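Local coordinates for protein UDP-N-acetylmuramate-alanine ligase MurC (Thermotoga maritima, PDB 1J6U) that ligates L-alanine to UDP-N-acetylmuramate at the cost of ATP, a cytoplasmic step of peptidoglycan synthesis in cell wall formation, at residues 25-30 against 144-149; 100-105 against 178-183; 135-138 against 142-145; 168-171 against 176-179; 196-199 against 204-207. All blocks are in the same frame, centred on the assembly; numbering follows the deposited sequence.

Contact 1 (25-30 against 144-149); sequences MSAVAL and TVFLGG
Apolar packing joins Ala27 to Phe146, with the methyl CB of Ala27 3.9 Å from ring atom CD2 of Phe146. The CB of Ala27 points toward segment 144-149. The phenylalanine reaches over to meet it because its CG stands anti to its own carbonyl carbon (chi1 -73°), which carries the ring toward the helix. A second kind of touch is ring against helix backbone: Phe146 CE2 lies 3.8 Å from Ala27 O, approached obliquely, and 4.2 Å from Val28 CA, which sits at the ring edge. No hydrogen bond crosses the contact. Helix 23-34 begins within a glycine-rich stretch that resembles the Rossmann-type GxGxxG pattern, in the N-terminal domain, whereas strand 144-146 belongs to the central domain's mixed sheet, making this a buried interdomain seam. Around the phenylalanine the third kind of contact is aromatic: Phe105, His31 and Tyr159 each pair with it edge-to-face. An alanine in place of Phe146 would probably open a gap beside the Ala27 methyl and leave these three rings without the partner they pack on. Beyond the ring, strand 144-146 is paired through its backbone with strand 166-170, Phe146 bonding to Val167.

Contact 2 (100-105 against 178-183); sequences NRLHYF and SEFSPN
The far end of the Phe180 ring meets Leu102 and Phe105 together, both in the first turn of helix 101-112. The branch CD2 of Leu102 comes close to that end, 3.3 Å from Phe180 CZ, while CD1 stays farther off, 4.1 Å from Phe180 CE1. Phe105 meets the same ring rim to rim, neither lying over the face of the other, and its CD2 is 3.6 Å from Phe180 CE2. The two centroids are 5.9 Å apart and the planes differ by 32°. In Phe105 the CG is anti to the backbone N (chi1 -178°), which swings the ring out to Phe180. One shell farther, Phe105 also pairs edge-to-face with Tyr168, Leu102 leans on Phe176, and Phe180 touches Arg106 and Leu109 of the same helix. With no hydrogen bond across it, this is a hydrophobic interface between domains: the helix that follows the last strand of the N-terminal parallel sheet packs on the loop between strands 166-170 and 184-187 of the ATP-binding Mur ligase middle domain.

Contact 3 (135-138 against 142-145); sequences VLKH and SPTV
The pyrrolidine ring of Pro143 meets helix 125-138 through CB, CG and CD, with Leu136 and Lys137 as its partners. This is the turn from helix to strand in a beta-alpha-beta crossover: strand 116-120, the predicted ATP-binding loop and helix 125-138 lead to the parallel strand 144-146, with strand 166-170 between the two. CG of Pro143 lies 3.8 Å from Leu136 CB. The aliphatic stem of Lys137 crosses the proline at about a right angle, its CG 3.7 Å from Pro143 CD. Bends at chi3 and chi4 lead the rest of the lysine chain on to NZ, which forms a salt bridge with Glu160. Serine in place of Pro143 would probably leave Leu136 CB and the Lys137 stem without their apolar partner and open a gap at the end of the helix. Ser142 is tied to Asn163 through OG. Its backbone is linked to the helix by a water, which accepts from Ser142 N at 2.7 Å and donates to Lys137 O at 3.0 Å.

Contact 4 (168-171 against 176-179); sequences YELD and FFSE
Leu170, on strand 166-170, faces Phe177 of the 3-10 segment 176-179 with their CA atoms 6.2 Å apart; the 3-10 turn of 176-179 is itself held by the bond from Glu179 N to Phe176 O (3.0 Å). Leu170 points at the segment, and its CD1 lies 3.8 Å from the carbonyl Phe177 O. That same methyl stands at the edge of the phenylalanine ring, 4.2 Å from Phe177 CD1. The backbone Asp171 O also lies 3.6 Å from Phe177 CB. The ring then turns off, since Phe177 CG lies between the backbone N and the carbonyl carbon (chi1 85°), and it pairs edge-to-face with Phe209 on helix 202-214. The CB of Asp171 points away from 176-179, and its OD1 bonds to Ser173 OG and has a long, weak ion pair with Lys125. The two segments thus meet by apolar and carbonyl-to-carbon touches, with no hydrogen bond between them, so their spacing probably depends on packing alone, and the Asp171 carboxylate lies near the predicted ATP-binding Lys125.

Contact 5 (196-199 against 204-207); sequences ENYG and RYRS
Tyr198 and Tyr205 are brought together by different first torsions: in Tyr198 CG is anti to the carbonyl carbon (chi1 -62°), in Tyr205 it is anti to the backbone N (chi1 -174°). The edge of Tyr205 then comes down on a face of Tyr198 in a T-shaped pair, planes at 84° and centroids 5.2 Å apart, with Tyr205 CD1 3.6 Å from Tyr198 CE1. Tyr205 CA adds a CH-pi contact, 4.1 Å from the centroid of the Tyr198 ring. Arg204, bent at chi3, lays one guanidinium face over the Tyr198 carbonyl carbon, its CZ 3.4 Å from Tyr198 C. No hydrogen bond crosses here. The polar ends are held by neighbours: Arg204 NE forms a salt bridge with Glu175, Tyr198 OH bonds to Glu172 O and Tyr205 OH to Glu172 OE2. The Tyr205 side chain lies about 4 Å from that of Thr122 in the predicted ATP-binding loop. Tyr198 also packs on Phe177, and the loop after strand 184-187 is thereby fastened to the start of helix 202-214.

From the N terminus, contact 1 opens on helix 23-34 and contact 2 on helix 101-112, both in the N-terminal domain. Contact 3 is a short helix-to-strand return, 135-138 to 142-145, nested within the loop of contact 2; strand 144-146 at its end also closes contact 1. Contact 2 closes later, at 178-183, so contacts 1 and 2 cross, and they touch. Contact 4 ends on residues that contact 2 uses too. Contact 5 follows in series and touches contact 4. Contacts 1 and 2 bind the domains; within the middle one, contact 3 ties helix 125-138 to strand 144-146, contact 4 strand 166-170 to the loop after it, and contact 5 the loop after strand 184-187 to helix 202-214.

Contact 1 (25-30 against 144-149)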
loop_
_atom_site.group_PDB
_atom_site.type_symbol
_atom_site.label_atom_id
_atom_site.label_comp_id
_atom_site.label_asym_id
_atom_site.label_seq_id
_atom_site.Cartn_x
_atom_site.Cartn_y
_atom_site.Cartn_z
HETATM N N MSE A 25 -6.629 -8.010 7.142
HETATM C CA MSE A 25 -7.725 -8.757 7.651
HETATM C C MSE A 25 -9.037 -8.508 6.964
HETATM O O MSE A 25 -9.784 -9.465 6.747
HETATM C CB MSE A 25 -7.873 -8.490 9.148
HETATM C CG MSE A 25 -6.829 -9.242 9.921
HETATM SE SE MSE A 25 -7.253 -11.157 10.009
HETATM C CE MSE A 25 -8.405 -11.011 11.578
ATOM N N SER A 26 -9.360 -7.256 6.629
ATOM C CA SER A 26 -10.672 -7.054 5.996
ATOM C C SER A 26 -10.746 -7.767 4.652
ATOM O O SER A 26 -11.816 -8.241 4.266
ATOM C CB SER A 26 -11.023 -5.560 5.827
ATOM O OG SER A 26 -9.937 -4.803 5.325
ATOM N N ALA A 27 -9.607 -7.867 3.962
ATOM C CA ALA A 27 -9.591 -8.536 2.660
ATOM C C ALA A 27 -9.972 -10.003 2.809
ATOM O O ALA A 27 -10.842 -10.529 2.075
ATOM C CB ALA A 27 -8.228 -8.419 2.025
ATOM N N VAL A 28 -9.326 -10.653 3.773
ATOM C CA VAL A 28 -9.583 -12.054 4.046
ATOM C C VAL A 28 -11.032 -12.195 4.532
ATOM O O VAL A 28 -11.725 -13.128 4.131
ATOM C CB VAL A 28 -8.599 -12.604 5.095
ATOM C CG1 VAL A 28 -8.901 -14.048 5.388
ATOM C CG2 VAL A 28 -7.183 -12.455 4.595
ATOM N N ALA A 29 -11.509 -11.264 5.357
ATOM C CA ALA A 29 -12.883 -11.357 5.817
ATOM C C ALA A 29 -13.842 -11.228 4.629
ATOM O O ALA A 29 -14.796 -12.011 4.518
ATOM C CB ALA A 29 -13.194 -10.282 6.852
ATOM N N LEU A 30 -13.593 -10.251 3.753
ATOM C CA LEU A 30 -14.459 -10.022 2.583
ATOM C C LEU A 30 -14.484 -11.279 1.675
ATOM O O LEU A 30 -15.527 -11.699 1.207
ATOM C CB LEU A 30 -13.979 -8.785 1.821
ATOM C CG LEU A 30 -14.317 -7.418 2.447
ATOM C CD1 LEU A 30 -13.300 -6.375 2.007
ATOM C CD2 LEU A 30 -15.721 -6.972 2.046
ATOM N N THR A 144 -9.085 -12.801 -8.612
ATOM C CA THR A 144 -9.502 -12.618 -7.242
ATOM C C THR A 144 -8.333 -11.758 -6.769
ATOM O O THR A 144 -7.158 -12.115 -6.991
ATOM C CB THR A 144 -9.536 -13.953 -6.437
ATOM O OG1 THR A 144 -10.677 -14.718 -6.841
ATOM C CG2 THR A 144 -9.667 -13.685 -4.940
ATOM N N VAL A 145 -8.651 -10.619 -6.153
ATOM C CA VAL A 145 -7.627 -9.701 -5.664
ATOM C C VAL A 145 -7.637 -9.474 -4.137
ATOM O O VAL A 145 -8.681 -9.311 -3.521
ATOM C CB VAL A 145 -7.771 -8.326 -6.372
ATOM C CG1 VAL A 145 -6.599 -7.388 -5.995
ATOM C CG2 VAL A 145 -7.857 -8.543 -7.893
ATOM N N PHE A 146 -6.447 -9.470 -3.552
ATOM C CA PHE A 146 -6.257 -9.226 -2.139
ATOM C C PHE A 146 -5.247 -8.098 -2.134
ATOM O O PHE A 146 -4.048 -8.317 -2.319
ATOM C CB PHE A 146 -5.659 -10.452 -1.408
ATOM C CG PHE A 146 -6.622 -11.567 -1.224
ATOM C CD1 PHE A 146 -6.808 -12.519 -2.223
ATOM C CD2 PHE A 146 -7.391 -11.653 -0.062
ATOM C CE1 PHE A 146 -7.759 -13.537 -2.044
ATOM C CE2 PHE A 146 -8.330 -12.666 0.098
ATOM C CZ PHE A 146 -8.512 -13.606 -0.895
ATOM N N LEU A 147 -5.728 -6.891 -1.890
ATOM C CA LEU A 147 -4.854 -5.732 -1.896
ATOM C C LEU A 147 -4.604 -5.201 -0.500
ATOM O O LEU A 147 -5.505 -5.216 0.342
ATOM C CB LEU A 147 -5.524 -4.623 -2.689
ATOM C CG LEU A 147 -4.747 -3.915 -3.775
ATOM C CD1 LEU A 147 -5.406 -2.558 -3.922
ATOM C CD2 LEU A 147 -3.255 -3.797 -3.446
ATOM N N GLY A 148 -3.394 -4.697 -0.280
ATOM C CA GLY A 148 -3.040 -4.094 0.997
ATOM C C GLY A 148 -3.292 -2.594 0.928
ATOM O O GLY A 148 -2.564 -1.794 1.508
ATOM N N GLY A 149 -4.334 -2.198 0.206
ATOM C CA GLY A 149 -4.607 -0.785 0.080
ATOM C C GLY A 149 -5.930 -0.681 -0.624
ATOM O O GLY A 149 -6.537 -1.713 -0.911
#

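Contact 2 (100-105 against 178-183)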
loop_
_atom_site.group_PDB
_atom_site.type_symbol
_atom_site.label_atom_id
_atom_site.label_comp_id
_atom_site.label_asym_id
_atom_site.label_seq_id
_atom_site.Cartn_x
_atom_site.Cartn_y
_atom_site.Cartn_z
ATOM N N ASN A 100 -3.802 -17.602 12.676
ATOM C CA ASN A 100 -3.128 -16.350 12.330
ATOM C C ASN A 100 -3.397 -15.969 10.883
ATOM O O ASN A 100 -3.413 -16.827 9.999
ATOM C CB ASN A 100 -1.633 -16.484 12.590
ATOM C CG ASN A 100 -1.328 -16.583 14.093
ATOM O OD1 ASN A 100 -1.685 -15.686 14.866
ATOM N ND2 ASN A 100 -0.693 -17.675 14.511
ATOM N N ARG A 101 -3.642 -14.680 10.667
ATOM C CA ARG A 101 -3.936 -14.106 9.359
ATOM C C ARG A 101 -3.160 -14.725 8.180
ATOM O O ARG A 101 -3.756 -15.362 7.311
ATOM C CB ARG A 101 -3.677 -12.597 9.419
ATOM C CG ARG A 101 -4.188 -11.781 8.215
ATOM C CD ARG A 101 -3.836 -10.280 8.372
ATOM N NE ARG A 101 -2.412 -10.099 8.692
ATOM C CZ ARG A 101 -1.890 -9.016 9.285
ATOM N NH1 ARG A 101 -0.576 -8.938 9.546
ATOM N NH2 ARG A 101 -2.678 -8.000 9.627
ATOM N N LEU A 102 -1.836 -14.579 8.178
ATOM C CA LEU A 102 -1.024 -15.052 7.060
ATOM C C LEU A 102 -1.187 -16.510 6.824
ATOM O O LEU A 102 -1.434 -16.950 5.696
ATOM C CB LEU A 102 0.458 -14.771 7.270
ATOM C CG LEU A 102 1.180 -14.028 6.158
ATOM C CD1 LEU A 102 2.626 -14.455 6.193
ATOM C CD2 LEU A 102 0.539 -14.310 4.787
ATOM N N HIS A 103 -1.036 -17.258 7.903
ATOM C CA HIS A 103 -1.166 -18.698 7.852
ATOM C C HIS A 103 -2.532 -19.103 7.296
ATOM O O HIS A 103 -2.629 -20.014 6.489
ATOM C CB HIS A 103 -0.985 -19.283 9.252
ATOM C CG HIS A 103 -1.048 -20.768 9.274
ATOM N ND1 HIS A 103 0.064 -21.559 9.078
ATOM C CD2 HIS A 103 -2.104 -21.613 9.354
ATOM C CE1 HIS A 103 -0.304 -22.827 9.032
ATOM N NE2 HIS A 103 -1.614 -22.887 9.196
ATOM N N TYR A 104 -3.591 -18.431 7.734
ATOM C CA TYR A 104 -4.936 -18.751 7.264
ATOM C C TYR A 104 -5.066 -18.393 5.778
ATOM O O TYR A 104 -5.715 -19.090 4.988
ATOM C CB TYR A 104 -5.962 -17.965 8.054
ATOM C CG TYR A 104 -7.375 -18.269 7.644
ATOM C CD1 TYR A 104 -7.970 -19.495 7.970
ATOM C CD2 TYR A 104 -8.138 -17.321 6.951
ATOM C CE1 TYR A 104 -9.302 -19.764 7.626
ATOM C CE2 TYR A 104 -9.458 -17.584 6.598
ATOM C CZ TYR A 104 -10.032 -18.801 6.943
ATOM O OH TYR A 104 -11.337 -19.031 6.619
ATOM N N PHE A 105 -4.452 -17.274 5.420
ATOM C CA PHE A 105 -4.451 -16.827 4.051
ATOM C C PHE A 105 -3.778 -17.911 3.182
ATOM O O PHE A 105 -4.302 -18.310 2.129
ATOM C CB PHE A 105 -3.682 -15.514 3.946
ATOM C CG PHE A 105 -3.677 -14.956 2.579
ATOM C CD1 PHE A 105 -4.882 -14.704 1.924
ATOM C CD2 PHE A 105 -2.480 -14.714 1.921
ATOM C CE1 PHE A 105 -4.900 -14.212 0.623
ATOM C CE2 PHE A 105 -2.482 -14.223 0.621
ATOM C CZ PHE A 105 -3.700 -13.972 -0.027
ATOM N N SER A 178 7.785 -16.697 3.247
ATOM C CA SER A 178 8.663 -17.645 2.548
ATOM C C SER A 178 8.042 -19.044 2.368
ATOM O O SER A 178 8.591 -19.877 1.662
ATOM C CB SER A 178 9.956 -17.810 3.325
ATOM O OG SER A 178 9.635 -18.463 4.532
ATOM N N GLU A 179 6.908 -19.281 3.019
ATOM C CA GLU A 179 6.198 -20.542 2.952
ATOM C C GLU A 179 5.205 -20.564 1.803
ATOM O O GLU A 179 4.576 -21.586 1.527
ATOM C CB GLU A 179 5.446 -20.795 4.267
ATOM C CG GLU A 179 6.350 -21.017 5.457
ATOM C CD GLU A 179 7.304 -22.174 5.230
ATOM O OE1 GLU A 179 8.538 -21.939 5.183
ATOM O OE2 GLU A 179 6.812 -23.319 5.091
ATOM N N PHE A 180 5.039 -19.429 1.147
ATOM C CA PHE A 180 4.137 -19.360 0.009
ATOM C C PHE A 180 4.898 -19.858 -1.217
ATOM O O PHE A 180 6.130 -19.838 -1.261
ATOM C CB PHE A 180 3.670 -17.904 -0.240
ATOM C CG PHE A 180 2.633 -17.441 0.718
ATOM C CD1 PHE A 180 2.944 -17.236 2.062
ATOM C CD2 PHE A 180 1.315 -17.290 0.309
ATOM C CE1 PHE A 180 1.930 -16.897 2.978
ATOM C CE2 PHE A 180 0.305 -16.948 1.222
ATOM C CZ PHE A 180 0.613 -16.756 2.548
ATOM N N SER A 181 4.174 -20.312 -2.219
ATOM C CA SER A 181 4.850 -20.730 -3.426
ATOM C C SER A 181 3.955 -20.392 -4.617
ATOM O O SER A 181 3.321 -21.268 -5.227
ATOM C CB SER A 181 5.171 -22.221 -3.362
ATOM O OG SER A 181 4.032 -22.905 -2.924
ATOM N N PRO A 182 3.881 -19.094 -4.947
ATOM C CA PRO A 182 3.064 -18.610 -6.065
ATOM C C PRO A 182 3.698 -19.045 -7.385
ATOM O O PRO A 182 4.849 -19.508 -7.415
ATOM C CB PRO A 182 3.136 -17.104 -5.898
ATOM C CG PRO A 182 4.606 -16.922 -5.396
ATOM C CD PRO A 182 4.684 -18.002 -4.351
ATOM N N ASN A 183 2.945 -18.884 -8.462
ATOM C CA ASN A 183 3.423 -19.207 -9.805
ATOM C C ASN A 183 4.455 -18.151 -10.160
ATOM O O ASN A 183 5.571 -18.458 -10.621
ATOM C CB ASN A 183 2.288 -19.095 -10.834
ATOM C CG ASN A 183 1.230 -20.162 -10.673
ATOM O OD1 ASN A 183 0.515 -20.226 -9.663
ATOM N ND2 ASN A 183 1.113 -21.012 -11.685
#

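Contact 3 (135-138 against 142-145)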
loop_
_atom_site.group_PDB
_atom_site.type_symbol
_atom_site.label_atom_id
_atom_site.label_comp_id
_atom_site.label_asym_id
_atom_site.label_seq_id
_atom_site.Cartn_x
_atom_site.Cartn_y
_atom_site.Cartn_z
ATOM N N VAL A 135 -4.143 -4.797 -14.484
ATOM C CA VAL A 135 -3.841 -5.404 -15.793
ATOM C C VAL A 135 -4.728 -6.658 -15.996
ATOM O O VAL A 135 -5.479 -6.772 -16.967
ATOM C CB VAL A 135 -2.364 -5.856 -15.882
ATOM C CG1 VAL A 135 -2.140 -6.671 -17.150
ATOM C CG2 VAL A 135 -1.429 -4.643 -15.884
ATOM N N LEU A 136 -4.649 -7.595 -15.068
ATOM C CA LEU A 136 -5.454 -8.799 -15.166
ATOM C C LEU A 136 -6.943 -8.454 -15.342
ATOM O O LEU A 136 -7.672 -9.096 -16.103
ATOM C CB LEU A 136 -5.230 -9.688 -13.930
ATOM C CG LEU A 136 -4.308 -10.918 -14.023
ATOM C CD1 LEU A 136 -3.751 -11.082 -15.440
ATOM C CD2 LEU A 136 -3.206 -10.828 -13.009
ATOM N N LYS A 137 -7.422 -7.428 -14.674
ATOM C CA LYS A 137 -8.831 -7.111 -14.853
ATOM C C LYS A 137 -9.084 -6.546 -16.248
ATOM O O LYS A 137 -10.103 -6.839 -16.867
ATOM C CB LYS A 137 -9.292 -6.103 -13.790
ATOM C CG LYS A 137 -9.621 -6.709 -12.432
ATOM C CD LYS A 137 -9.694 -5.626 -11.320
ATOM C CE LYS A 137 -10.739 -4.523 -11.563
ATOM N NZ LYS A 137 -12.142 -4.995 -11.765
ATOM N N HIS A 138 -8.144 -5.737 -16.743
ATOM C CA HIS A 138 -8.298 -5.095 -18.038
ATOM C C HIS A 138 -8.293 -6.130 -19.099
ATOM O O HIS A 138 -9.020 -6.013 -20.079
ATOM C CB HIS A 138 -7.180 -4.125 -18.300
ATOM C CG HIS A 138 -7.312 -3.386 -19.590
ATOM N ND1 HIS A 138 -8.164 -2.317 -19.750
ATOM C CD2 HIS A 138 -6.626 -3.495 -20.754
ATOM C CE1 HIS A 138 -7.987 -1.789 -20.950
ATOM N NE2 HIS A 138 -7.059 -2.485 -21.578
ATOM N N SER A 142 -10.560 -11.646 -14.988
ATOM C CA SER A 142 -11.398 -11.739 -13.791
ATOM C C SER A 142 -10.695 -12.380 -12.554
ATOM O O SER A 142 -11.114 -13.407 -12.008
ATOM C CB SER A 142 -12.686 -12.471 -14.162
ATOM O OG SER A 142 -13.267 -13.074 -13.023
ATOM N N PRO A 143 -9.624 -11.734 -12.086
ATOM C CA PRO A 143 -8.850 -12.213 -10.940
ATOM C C PRO A 143 -9.493 -11.985 -9.568
ATOM O O PRO A 143 -10.335 -11.118 -9.394
ATOM C CB PRO A 143 -7.553 -11.411 -11.058
ATOM C CG PRO A 143 -8.125 -10.031 -11.498
ATOM C CD PRO A 143 -9.179 -10.383 -12.513
ATOM N N THR A 144 -9.085 -12.801 -8.612
ATOM C CA THR A 144 -9.502 -12.618 -7.242
ATOM C C THR A 144 -8.333 -11.758 -6.769
ATOM O O THR A 144 -7.158 -12.115 -6.991
ATOM C CB THR A 144 -9.536 -13.953 -6.437
ATOM O OG1 THR A 144 -10.677 -14.718 -6.841
ATOM C CG2 THR A 144 -9.667 -13.685 -4.940
ATOM N N VAL A 145 -8.651 -10.619 -6.153
ATOM C CA VAL A 145 -7.627 -9.701 -5.664
ATOM C C VAL A 145 -7.637 -9.474 -4.137
ATOM O O VAL A 145 -8.681 -9.311 -3.521
ATOM C CB VAL A 145 -7.771 -8.326 -6.372
ATOM C CG1 VAL A 145 -6.599 -7.388 -5.995
ATOM C CG2 VAL A 145 -7.857 -8.543 -7.893
HETATM O O HOH W 1 -11.540 -9.155 -15.594
#

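Contact 4 (168-171 against 176-179)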
loop_
_atom_site.group_PDB
_atom_site.type_symbol
_atom_site.label_atom_id
_atom_site.label_comp_id
_atom_site.label_asym_id
_atom_site.label_seq_id
_atom_site.Cartn_x
_atom_site.Cartn_y
_atom_site.Cartn_z
ATOM N N TYR A 168 -2.140 -11.223 -5.088
ATOM C CA TYR A 168 -2.024 -10.785 -3.703
ATOM C C TYR A 168 -0.662 -10.243 -3.327
ATOM O O TYR A 168 0.339 -10.414 -4.014
ATOM C CB TYR A 168 -2.405 -11.916 -2.767
ATOM C CG TYR A 168 -1.531 -13.123 -2.931
ATOM C CD1 TYR A 168 -0.380 -13.292 -2.144
ATOM C CD2 TYR A 168 -1.850 -14.113 -3.884
ATOM C CE1 TYR A 168 0.438 -14.422 -2.295
ATOM C CE2 TYR A 168 -1.038 -15.256 -4.043
ATOM C CZ TYR A 168 0.093 -15.399 -3.243
ATOM O OH TYR A 168 0.832 -16.533 -3.356
ATOM N N GLU A 169 -0.670 -9.572 -2.200
ATOM C CA GLU A 169 0.482 -8.909 -1.621
ATOM C C GLU A 169 1.051 -9.831 -0.530
ATOM O O GLU A 169 0.316 -10.389 0.221
ATOM C CB GLU A 169 -0.047 -7.604 -1.010
ATOM C CG GLU A 169 0.932 -6.544 -0.599
ATOM C CD GLU A 169 0.226 -5.263 -0.123
ATOM O OE1 GLU A 169 -0.516 -4.633 -0.924
ATOM O OE2 GLU A 169 0.414 -4.889 1.062
ATOM N N LEU A 170 2.352 -10.021 -0.463
ATOM C CA LEU A 170 2.921 -10.828 0.597
ATOM C C LEU A 170 3.763 -9.882 1.426
ATOM O O LEU A 170 4.645 -9.198 0.906
ATOM C CB LEU A 170 3.838 -11.928 0.050
ATOM C CG LEU A 170 3.202 -13.281 -0.182
ATOM C CD1 LEU A 170 4.281 -14.260 -0.558
ATOM C CD2 LEU A 170 2.528 -13.744 1.078
ATOM N N ASP A 171 3.515 -9.832 2.721
ATOM C CA ASP A 171 4.319 -8.944 3.545
ATOM C C ASP A 171 5.604 -9.629 4.003
ATOM O O ASP A 171 5.572 -10.600 4.757
ATOM C CB ASP A 171 3.514 -8.478 4.755
ATOM C CG ASP A 171 4.368 -7.764 5.750
ATOM O OD1 ASP A 171 5.176 -6.913 5.313
ATOM O OD2 ASP A 171 4.233 -8.062 6.963
ATOM N N PHE A 176 7.171 -16.112 7.610
ATOM C CA PHE A 176 6.282 -17.121 7.021
ATOM C C PHE A 176 5.909 -16.824 5.572
ATOM O O PHE A 176 5.303 -17.663 4.923
ATOM C CB PHE A 176 4.985 -17.217 7.827
ATOM C CG PHE A 176 4.114 -18.399 7.461
ATOM C CD1 PHE A 176 4.471 -19.688 7.839
ATOM C CD2 PHE A 176 2.919 -18.215 6.760
ATOM C CE1 PHE A 176 3.648 -20.786 7.524
ATOM C CE2 PHE A 176 2.085 -19.294 6.439
ATOM C CZ PHE A 176 2.450 -20.592 6.822
ATOM N N PHE A 177 6.244 -15.637 5.060
ATOM C CA PHE A 177 5.866 -15.341 3.681
ATOM C C PHE A 177 6.601 -16.303 2.789
ATOM O O PHE A 177 6.089 -16.702 1.744
ATOM C CB PHE A 177 6.167 -13.880 3.307
ATOM C CG PHE A 177 7.568 -13.625 2.839
ATOM C CD1 PHE A 177 7.865 -13.599 1.464
ATOM C CD2 PHE A 177 8.580 -13.354 3.751
ATOM C CE1 PHE A 177 9.152 -13.300 1.002
ATOM C CE2 PHE A 177 9.872 -13.055 3.306
ATOM C CZ PHE A 177 10.167 -13.026 1.927
ATOM N N SER A 178 7.785 -16.697 3.247
ATOM C CA SER A 178 8.663 -17.645 2.548
ATOM C C SER A 178 8.042 -19.044 2.368
ATOM O O SER A 178 8.591 -19.877 1.662
ATOM C CB SER A 178 9.956 -17.810 3.325
ATOM O OG SER A 178 9.635 -18.463 4.532
ATOM N N GLU A 179 6.908 -19.281 3.019
ATOM C CA GLU A 179 6.198 -20.542 2.952
ATOM C C GLU A 179 5.205 -20.564 1.803
ATOM O O GLU A 179 4.576 -21.586 1.527
ATOM C CB GLU A 179 5.446 -20.795 4.267
ATOM C CG GLU A 179 6.350 -21.017 5.457
ATOM C CD GLU A 179 7.304 -22.174 5.230
ATOM O OE1 GLU A 179 8.538 -21.939 5.183
ATOM O OE2 GLU A 179 6.812 -23.319 5.091
#

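Contact 5 (196-199 against 204-207)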
loop_
_atom_site.group_PDB
_atom_site.type_symbol
_atom_site.label_atom_id
_atom_site.label_comp_id
_atom_site.label_asym_id
_atom_site.label_seq_id
_atom_site.Cartn_x
_atom_site.Cartn_y
_atom_site.Cartn_z
ATOM N N GLU A 196 12.899 -7.872 12.923
ATOM C CA GLU A 196 12.307 -8.272 14.202
ATOM C C GLU A 196 11.745 -9.675 14.200
ATOM O O GLU A 196 11.857 -10.380 15.199
ATOM C CB GLU A 196 11.179 -7.317 14.611
ATOM C CG GLU A 196 11.583 -5.838 14.774
ATOM C CD GLU A 196 11.504 -5.008 13.480
ATOM O OE1 GLU A 196 10.491 -5.128 12.743
ATOM O OE2 GLU A 196 12.449 -4.220 13.222
ATOM N N ASN A 197 11.141 -10.083 13.086
ATOM C CA ASN A 197 10.533 -11.404 12.990
ATOM C C ASN A 197 11.493 -12.454 12.427
ATOM O O ASN A 197 11.138 -13.622 12.269
ATOM C CB ASN A 197 9.253 -11.306 12.157
ATOM C CG ASN A 197 8.405 -12.567 12.212
ATOM O OD1 ASN A 197 8.346 -13.344 11.251
ATOM N ND2 ASN A 197 7.732 -12.773 13.337
ATOM N N TYR A 198 12.712 -12.031 12.118
ATOM C CA TYR A 198 13.749 -12.946 11.626
ATOM C C TYR A 198 14.864 -13.030 12.692
ATOM O O TYR A 198 16.065 -13.144 12.365
ATOM C CB TYR A 198 14.353 -12.430 10.307
ATOM C CG TYR A 198 13.358 -12.330 9.186
ATOM C CD1 TYR A 198 12.608 -11.177 9.010
ATOM C CD2 TYR A 198 13.104 -13.421 8.359
ATOM C CE1 TYR A 198 11.624 -11.112 8.045
ATOM C CE2 TYR A 198 12.119 -13.366 7.391
ATOM C CZ TYR A 198 11.379 -12.205 7.239
ATOM O OH TYR A 198 10.379 -12.128 6.296
ATOM N N GLY A 199 14.451 -12.961 13.961
ATOM C CA GLY A 199 15.402 -12.989 15.049
ATOM C C GLY A 199 16.520 -12.023 14.725
ATOM O O GLY A 199 17.684 -12.313 14.961
ATOM N N ARG A 204 18.501 -15.011 7.983
ATOM C CA ARG A 204 17.217 -15.678 7.923
ATOM C C ARG A 204 16.389 -14.949 6.865
ATOM O O ARG A 204 15.706 -15.577 6.059
ATOM C CB ARG A 204 16.517 -15.609 9.272
ATOM C CG ARG A 204 16.972 -16.666 10.228
ATOM C CD ARG A 204 16.418 -16.439 11.634
ATOM N NE ARG A 204 14.985 -16.668 11.733
ATOM C CZ ARG A 204 14.282 -16.426 12.834
ATOM N NH1 ARG A 204 14.892 -15.952 13.909
ATOM N NH2 ARG A 204 12.974 -16.646 12.866
ATOM N N TYR A 205 16.481 -13.619 6.863
ATOM C CA TYR A 205 15.755 -12.782 5.915
ATOM C C TYR A 205 16.119 -13.203 4.481
ATOM O O TYR A 205 15.241 -13.514 3.667
ATOM C CB TYR A 205 16.125 -11.323 6.144
ATOM C CG TYR A 205 15.345 -10.316 5.327
ATOM C CD1 TYR A 205 13.976 -10.105 5.548
ATOM C CD2 TYR A 205 15.995 -9.515 4.385
ATOM C CE1 TYR A 205 13.277 -9.100 4.849
ATOM C CE2 TYR A 205 15.319 -8.521 3.682
ATOM C CZ TYR A 205 13.960 -8.307 3.916
ATOM O OH TYR A 205 13.313 -7.278 3.245
ATOM N N ARG A 206 17.411 -13.209 4.176
ATOM C CA ARG A 206 17.847 -13.615 2.855
ATOM C C ARG A 206 17.262 -15.000 2.557
ATOM O O ARG A 206 16.666 -15.236 1.498
ATOM C CB ARG A 206 19.383 -13.694 2.794
ATOM C CG ARG A 206 20.133 -12.385 2.536
ATOM N N SER A 207 17.421 -15.910 3.506
ATOM C CA SER A 207 16.950 -17.274 3.325
ATOM C C SER A 207 15.486 -17.329 2.986
ATOM O O SER A 207 15.068 -18.162 2.175
ATOM C CB SER A 207 17.216 -18.112 4.578
ATOM O OG SER A 207 18.601 -18.131 4.871
#